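Long-range contact in cytochrome c-550 (Paracoccus denitrificans, PDB 1COT), which probably carries electrons in respiration by means of a covalently bound heme c: residues 29-43 and 110-122. Sequence-based numbering, arbitrary orientation.
Sequences IIKGGKTGPNLYGVV and DVVAFLAQNSPDA. With HEC (heme c), chain B.
Ser119 OG joins the loop to the end of the helix: it accepts from Val43 N at 3.1 Å and donates to Leu115 O, one turn back, at 2.9 Å. With chi1 at -69°, OG lies beside its own backbone N and between these two partners. The shortest direct bond across the contact is Gly41 N to Asn118 O, 2.8 Å and nearly straight at 163°. The same Asn118 O sits over one face of the Tyr40 ring, offset toward its rim. The Tyr40 and Pro120 side chains cross at about a right angle, with Pro120 CD 3.8 Å from Tyr40 CZ. One water bridges Tyr40 OH and Asp121 OD2. A leucine in place of Tyr40 would probably leave this water without its tyrosine anchor and uncover part of Pro120. Asn118 turns its amide back, ND2 bonding Phe114 O at 3.0 Å; that oxygen also accepts from Asn118 N, on the opposite face of its plane. Ile30 CG1 meets the edge of the Phe114 ring at CZ, 4.0 Å away. Leu115 packs CD2 on Leu39 CB and CB on Val42 CG1, and Leu39 CD1 reaches the heme. Val43 CG2 rests against Ala116, 3.7 Å from its CA. The contact ties the heme-lining loop to the C-terminal helix 108-117. Helix 73-81 meets Val43 through Leu76, while strand 21-22 touches Tyr40, Phe114 and Asn118 through Ile21.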
loop_
_atom_site.group_PDB
_atom_site.type_symbol
_atom_site.label_atom_id
_atom_site.label_comp_id
_atom_site.label_asym_id
_atom_site.label_seq_id
_atom_site.Cartn_x
_atom_site.Cartn_y
_atom_site.Cartn_z
ATOM N N ILE A 29 5.034 -14.156 -5.548
ATOM C CA ILE A 29 4.743 -13.548 -6.829
ATOM C C ILE A 29 5.961 -12.667 -7.067
ATOM O O ILE A 29 6.661 -12.796 -8.062
ATOM C CB ILE A 29 3.401 -12.855 -6.919
ATOM C CG1 ILE A 29 2.372 -13.976 -6.865
ATOM C CG2 ILE A 29 3.333 -12.165 -8.272
ATOM C CD1 ILE A 29 1.001 -13.509 -6.392
ATOM N N ILE A 30 6.238 -11.782 -6.112
ATOM C CA ILE A 30 7.397 -10.911 -6.141
ATOM C C ILE A 30 8.053 -11.115 -4.794
ATOM O O ILE A 30 7.451 -10.811 -3.757
ATOM C CB ILE A 30 7.192 -9.402 -6.306
ATOM C CG1 ILE A 30 6.541 -9.038 -7.641
ATOM C CG2 ILE A 30 8.499 -8.638 -6.104
ATOM C CD1 ILE A 30 7.301 -9.559 -8.857
ATOM N N LYS A 31 9.267 -11.643 -4.798
ATOM C CA LYS A 31 9.921 -11.839 -3.524
ATOM C C LYS A 31 10.404 -10.471 -3.066
ATOM O O LYS A 31 10.926 -9.701 -3.845
ATOM C CB LYS A 31 11.031 -12.874 -3.557
ATOM C CG LYS A 31 10.816 -13.973 -2.519
ATOM C CD LYS A 31 11.998 -14.921 -2.387
ATOM C CE LYS A 31 12.676 -14.907 -1.026
ATOM N NZ LYS A 31 13.335 -16.175 -0.696
ATOM N N GLY A 32 10.197 -10.148 -1.802
ATOM C CA GLY A 32 10.596 -8.822 -1.367
ATOM C C GLY A 32 10.834 -8.839 0.120
ATOM O O GLY A 32 10.674 -9.875 0.758
ATOM N N GLY A 33 11.207 -7.686 0.666
ATOM C CA GLY A 33 11.479 -7.580 2.081
ATOM C C GLY A 33 10.213 -7.643 2.908
ATOM O O GLY A 33 9.078 -7.751 2.424
ATOM N N LYS A 34 10.479 -7.563 4.198
ATOM C CA LYS A 34 9.429 -7.613 5.175
ATOM C C LYS A 34 9.265 -6.363 6.033
ATOM O O LYS A 34 8.482 -6.362 6.977
ATOM C CB LYS A 34 9.487 -8.907 5.958
ATOM C CG LYS A 34 10.903 -9.416 6.167
ATOM C CD LYS A 34 10.917 -10.658 7.042
ATOM C CE LYS A 34 10.768 -11.955 6.252
ATOM N NZ LYS A 34 9.511 -12.702 6.492
ATOM N N THR A 35 9.975 -5.287 5.695
ATOM C CA THR A 35 9.869 -4.049 6.439
ATOM C C THR A 35 8.433 -3.549 6.365
ATOM O O THR A 35 7.906 -2.968 7.311
ATOM C CB THR A 35 10.754 -3.006 5.744
ATOM O OG1 THR A 35 12.087 -3.486 5.670
ATOM C CG2 THR A 35 10.692 -1.655 6.447
ATOM N N GLY A 36 7.817 -3.774 5.207
ATOM C CA GLY A 36 6.449 -3.363 4.990
ATOM C C GLY A 36 5.598 -4.619 4.840
ATOM O O GLY A 36 6.114 -5.727 4.711
ATOM N N PRO A 37 4.292 -4.421 4.855
ATOM C CA PRO A 37 3.349 -5.526 4.721
ATOM C C PRO A 37 3.319 -6.134 3.328
ATOM O O PRO A 37 3.707 -5.500 2.338
ATOM C CB PRO A 37 1.950 -4.916 4.932
ATOM C CG PRO A 37 2.129 -3.451 5.305
ATOM C CD PRO A 37 3.614 -3.143 5.209
ATOM N N ASN A 38 2.833 -7.377 3.252
ATOM C CA ASN A 38 2.694 -8.088 1.993
ATOM C C ASN A 38 1.636 -7.309 1.205
ATOM O O ASN A 38 0.594 -6.955 1.758
ATOM C CB ASN A 38 2.173 -9.489 2.340
ATOM C CG ASN A 38 1.945 -10.389 1.155
ATOM O OD1 ASN A 38 2.119 -10.013 -0.013
ATOM N ND2 ASN A 38 1.540 -11.609 1.472
ATOM N N LEU A 39 1.894 -7.035 -0.074
ATOM C CA LEU A 39 0.976 -6.291 -0.929
ATOM C C LEU A 39 0.030 -7.123 -1.766
ATOM O O LEU A 39 -0.799 -6.569 -2.483
ATOM C CB LEU A 39 1.641 -5.120 -1.686
ATOM C CG LEU A 39 2.326 -4.134 -0.733
ATOM C CD1 LEU A 39 3.072 -3.066 -1.532
ATOM C CD2 LEU A 39 1.294 -3.475 0.174
ATOM N N TYR A 40 0.147 -8.442 -1.669
ATOM C CA TYR A 40 -0.758 -9.270 -2.437
ATOM C C TYR A 40 -2.142 -8.931 -1.896
ATOM O O TYR A 40 -2.334 -8.827 -0.684
ATOM C CB TYR A 40 -0.525 -10.752 -2.100
ATOM C CG TYR A 40 -1.632 -11.561 -2.725
ATOM C CD1 TYR A 40 -2.840 -11.818 -2.069
ATOM C CD2 TYR A 40 -1.467 -12.078 -4.009
ATOM C CE1 TYR A 40 -3.900 -12.530 -2.628
ATOM C CE2 TYR A 40 -2.503 -12.806 -4.585
ATOM C CZ TYR A 40 -3.700 -13.037 -3.910
ATOM O OH TYR A 40 -4.695 -13.765 -4.514
ATOM N N GLY A 41 -3.094 -8.760 -2.817
ATOM C CA GLY A 41 -4.472 -8.445 -2.494
ATOM C C GLY A 41 -4.670 -7.129 -1.761
ATOM O O GLY A 41 -5.662 -6.967 -1.045
ATOM N N VAL A 42 -3.754 -6.170 -1.920
ATOM C CA VAL A 42 -3.922 -4.898 -1.216
ATOM C C VAL A 42 -5.118 -4.101 -1.698
ATOM O O VAL A 42 -5.782 -3.418 -0.921
ATOM C CB VAL A 42 -2.657 -4.028 -1.154
ATOM C CG1 VAL A 42 -2.253 -3.568 -2.558
ATOM C CG2 VAL A 42 -2.829 -2.843 -0.222
ATOM N N VAL A 43 -5.412 -4.187 -2.995
ATOM C CA VAL A 43 -6.559 -3.440 -3.482
ATOM C C VAL A 43 -7.820 -4.097 -2.964
ATOM O O VAL A 43 -8.035 -5.295 -3.165
ATOM C CB VAL A 43 -6.583 -3.347 -5.004
ATOM C CG1 VAL A 43 -7.715 -2.440 -5.473
ATOM C CG2 VAL A 43 -5.238 -2.850 -5.525
ATOM N N ASP A 110 0.727 3.253 -12.584
ATOM C CA ASP A 110 1.258 2.013 -13.110
ATOM C C ASP A 110 1.507 1.028 -11.993
ATOM O O ASP A 110 1.110 -0.125 -12.052
ATOM C CB ASP A 110 2.592 2.279 -13.799
ATOM C CG ASP A 110 2.472 3.129 -15.021
ATOM O OD1 ASP A 110 1.302 3.108 -15.598
ATOM O OD2 ASP A 110 3.403 3.781 -15.439
ATOM N N VAL A 111 2.187 1.505 -10.950
ATOM C CA VAL A 111 2.454 0.608 -9.846
ATOM C C VAL A 111 1.140 0.149 -9.225
ATOM O O VAL A 111 0.988 -1.010 -8.847
ATOM C CB VAL A 111 3.508 1.107 -8.855
ATOM C CG1 VAL A 111 2.919 2.134 -7.893
ATOM C CG2 VAL A 111 4.085 -0.064 -8.075
ATOM N N VAL A 112 0.164 1.054 -9.126
ATOM C CA VAL A 112 -1.113 0.674 -8.555
ATOM C C VAL A 112 -1.811 -0.367 -9.427
ATOM O O VAL A 112 -2.432 -1.306 -8.930
ATOM C CB VAL A 112 -1.957 1.884 -8.171
ATOM C CG1 VAL A 112 -3.384 1.459 -7.839
ATOM C CG2 VAL A 112 -1.327 2.577 -6.979
ATOM N N ALA A 113 -1.691 -0.211 -10.741
ATOM C CA ALA A 113 -2.296 -1.154 -11.670
ATOM C C ALA A 113 -1.723 -2.554 -11.445
ATOM O O ALA A 113 -2.419 -3.563 -11.516
ATOM C CB ALA A 113 -2.063 -0.710 -13.112
ATOM N N PHE A 114 -0.435 -2.620 -11.169
ATOM C CA PHE A 114 0.203 -3.883 -10.934
ATOM C C PHE A 114 -0.278 -4.455 -9.612
ATOM O O PHE A 114 -0.450 -5.661 -9.487
ATOM C CB PHE A 114 1.694 -3.624 -10.841
ATOM C CG PHE A 114 2.483 -4.849 -10.532
ATOM C CD1 PHE A 114 2.546 -5.898 -11.449
ATOM C CD2 PHE A 114 3.194 -4.888 -9.338
ATOM C CE1 PHE A 114 3.318 -7.033 -11.184
ATOM C CE2 PHE A 114 3.979 -6.010 -9.069
ATOM C CZ PHE A 114 4.026 -7.060 -9.986
ATOM N N LEU A 115 -0.474 -3.596 -8.607
ATOM C CA LEU A 115 -0.954 -4.095 -7.336
ATOM C C LEU A 115 -2.348 -4.669 -7.560
ATOM O O LEU A 115 -2.719 -5.680 -6.969
ATOM C CB LEU A 115 -1.046 -2.954 -6.318
ATOM C CG LEU A 115 0.335 -2.448 -5.943
ATOM C CD1 LEU A 115 0.181 -1.298 -4.961
ATOM C CD2 LEU A 115 1.140 -3.568 -5.287
ATOM N N ALA A 116 -3.113 -4.024 -8.428
ATOM C CA ALA A 116 -4.448 -4.475 -8.729
ATOM C C ALA A 116 -4.441 -5.826 -9.438
ATOM O O ALA A 116 -5.268 -6.700 -9.201
ATOM C CB ALA A 116 -5.157 -3.442 -9.583
ATOM N N GLN A 117 -3.475 -6.009 -10.315
ATOM C CA GLN A 117 -3.369 -7.251 -11.024
ATOM C C GLN A 117 -3.154 -8.374 -10.011
ATOM O O GLN A 117 -3.594 -9.507 -10.176
ATOM C CB GLN A 117 -2.176 -7.118 -11.987
ATOM C CG GLN A 117 -1.679 -8.461 -12.558
ATOM C CD GLN A 117 -0.572 -8.285 -13.575
ATOM O OE1 GLN A 117 -0.796 -7.741 -14.669
ATOM N NE2 GLN A 117 0.624 -8.762 -13.234
ATOM N N ASN A 118 -2.450 -8.023 -8.939
ATOM C CA ASN A 118 -2.135 -8.948 -7.869
ATOM C C ASN A 118 -3.145 -8.913 -6.712
ATOM O O ASN A 118 -2.827 -9.325 -5.597
ATOM C CB ASN A 118 -0.681 -8.777 -7.402
ATOM C CG ASN A 118 0.252 -9.227 -8.506
ATOM O OD1 ASN A 118 0.374 -10.436 -8.765
ATOM N ND2 ASN A 118 0.886 -8.277 -9.185
ATOM N N SER A 119 -4.369 -8.461 -6.996
ATOM C CA SER A 119 -5.485 -8.373 -6.053
ATOM C C SER A 119 -6.636 -8.960 -6.839
ATOM O O SER A 119 -7.631 -8.300 -7.111
ATOM C CB SER A 119 -5.796 -6.923 -5.715
ATOM O OG SER A 119 -4.710 -6.440 -4.953
ATOM N N PRO A 120 -6.456 -10.227 -7.213
ATOM C CA PRO A 120 -7.443 -10.913 -8.022
ATOM C C PRO A 120 -8.871 -11.006 -7.557
ATOM O O PRO A 120 -9.814 -11.043 -8.352
ATOM C CB PRO A 120 -6.859 -12.291 -8.338
ATOM C CG PRO A 120 -5.833 -12.554 -7.257
ATOM C CD PRO A 120 -5.447 -11.193 -6.699
ATOM N N ASP A 121 -9.018 -11.035 -6.255
ATOM C CA ASP A 121 -10.330 -11.132 -5.692
ATOM C C ASP A 121 -10.821 -9.796 -5.223
ATOM O O ASP A 121 -11.794 -9.718 -4.474
ATOM C CB ASP A 121 -10.264 -12.139 -4.550
ATOM C CG ASP A 121 -10.156 -13.482 -5.194
ATOM O OD1 ASP A 121 -11.032 -13.922 -5.906
ATOM O OD2 ASP A 121 -9.026 -14.098 -4.952
ATOM N N ALA A 122 -10.138 -8.751 -5.658
ATOM C CA ALA A 122 -10.576 -7.445 -5.238
ATOM C C ALA A 122 -11.961 -7.265 -5.827
ATOM O O ALA A 122 -12.109 -7.590 -7.027
ATOM C CB ALA A 122 -9.640 -6.368 -5.762
HETATM FE FE HEC B . 5.248 0.792 1.543
HETATM C CHA HEC B . 2.940 0.419 3.958
HETATM C CHB HEC B . 2.839 0.771 -0.802
HETATM C CHC HEC B . 7.581 1.177 -0.895
HETATM C CHD HEC B . 7.723 0.686 3.847
HETATM N NA HEC B . 3.286 0.644 1.552
HETATM C C1A HEC B . 2.502 0.482 2.688
HETATM C C2A HEC B . 1.114 0.397 2.294
HETATM C C3A HEC B . 1.058 0.495 0.954
HETATM C C4A HEC B . 2.405 0.643 0.501
HETATM C CMA HEC B . -0.161 0.469 0.062
HETATM C CAA HEC B . -0.039 0.231 3.248
HETATM C CBA HEC B . -0.340 -1.268 3.404
HETATM C CGA HEC B . -1.556 -1.638 4.259
HETATM O O1A HEC B . -1.482 -2.778 4.627
HETATM O O2A HEC B . -2.484 -0.920 4.542
HETATM N NB HEC B . 5.241 0.966 -0.417
HETATM C C1B HEC B . 4.128 0.870 -1.193
HETATM C C2B HEC B . 4.528 0.988 -2.561
HETATM C C3B HEC B . 5.846 1.112 -2.566
HETATM C C4B HEC B . 6.282 1.106 -1.237
HETATM C CMB HEC B . 3.529 0.989 -3.733
HETATM C CAB HEC B . 6.688 1.377 -3.749
HETATM C CBB HEC B . 6.445 2.554 -4.649
HETATM N NC HEC B . 7.193 0.931 1.464
HETATM C C1C HEC B . 8.015 1.071 0.378
HETATM C C2C HEC B . 9.404 1.089 0.784
HETATM C C3C HEC B . 9.430 0.935 2.126
HETATM C C4C HEC B . 8.065 0.822 2.537
HETATM C CMC HEC B . 10.590 1.255 -0.158
HETATM C CAC HEC B . 10.604 0.864 3.066
HETATM C CBC HEC B . 11.919 1.571 2.968
HETATM N ND HEC B . 5.321 0.628 3.522
HETATM C C1D HEC B . 6.457 0.589 4.289
HETATM C C2D HEC B . 6.078 0.431 5.681
HETATM C C3D HEC B . 4.734 0.340 5.677
HETATM C C4D HEC B . 4.263 0.480 4.347
HETATM C CMD HEC B . 7.020 0.382 6.862
HETATM C CAD HEC B . 3.860 0.275 6.870
HETATM C CBD HEC B . 3.497 1.776 7.093
HETATM C CGD HEC B . 2.980 2.172 8.425
HETATM O O1D HEC B . 2.709 1.399 9.313
HETATM O O2D HEC B . 2.815 3.411 8.570
HETATM O O HOH W 1 -6.971 -13.223 -3.538
#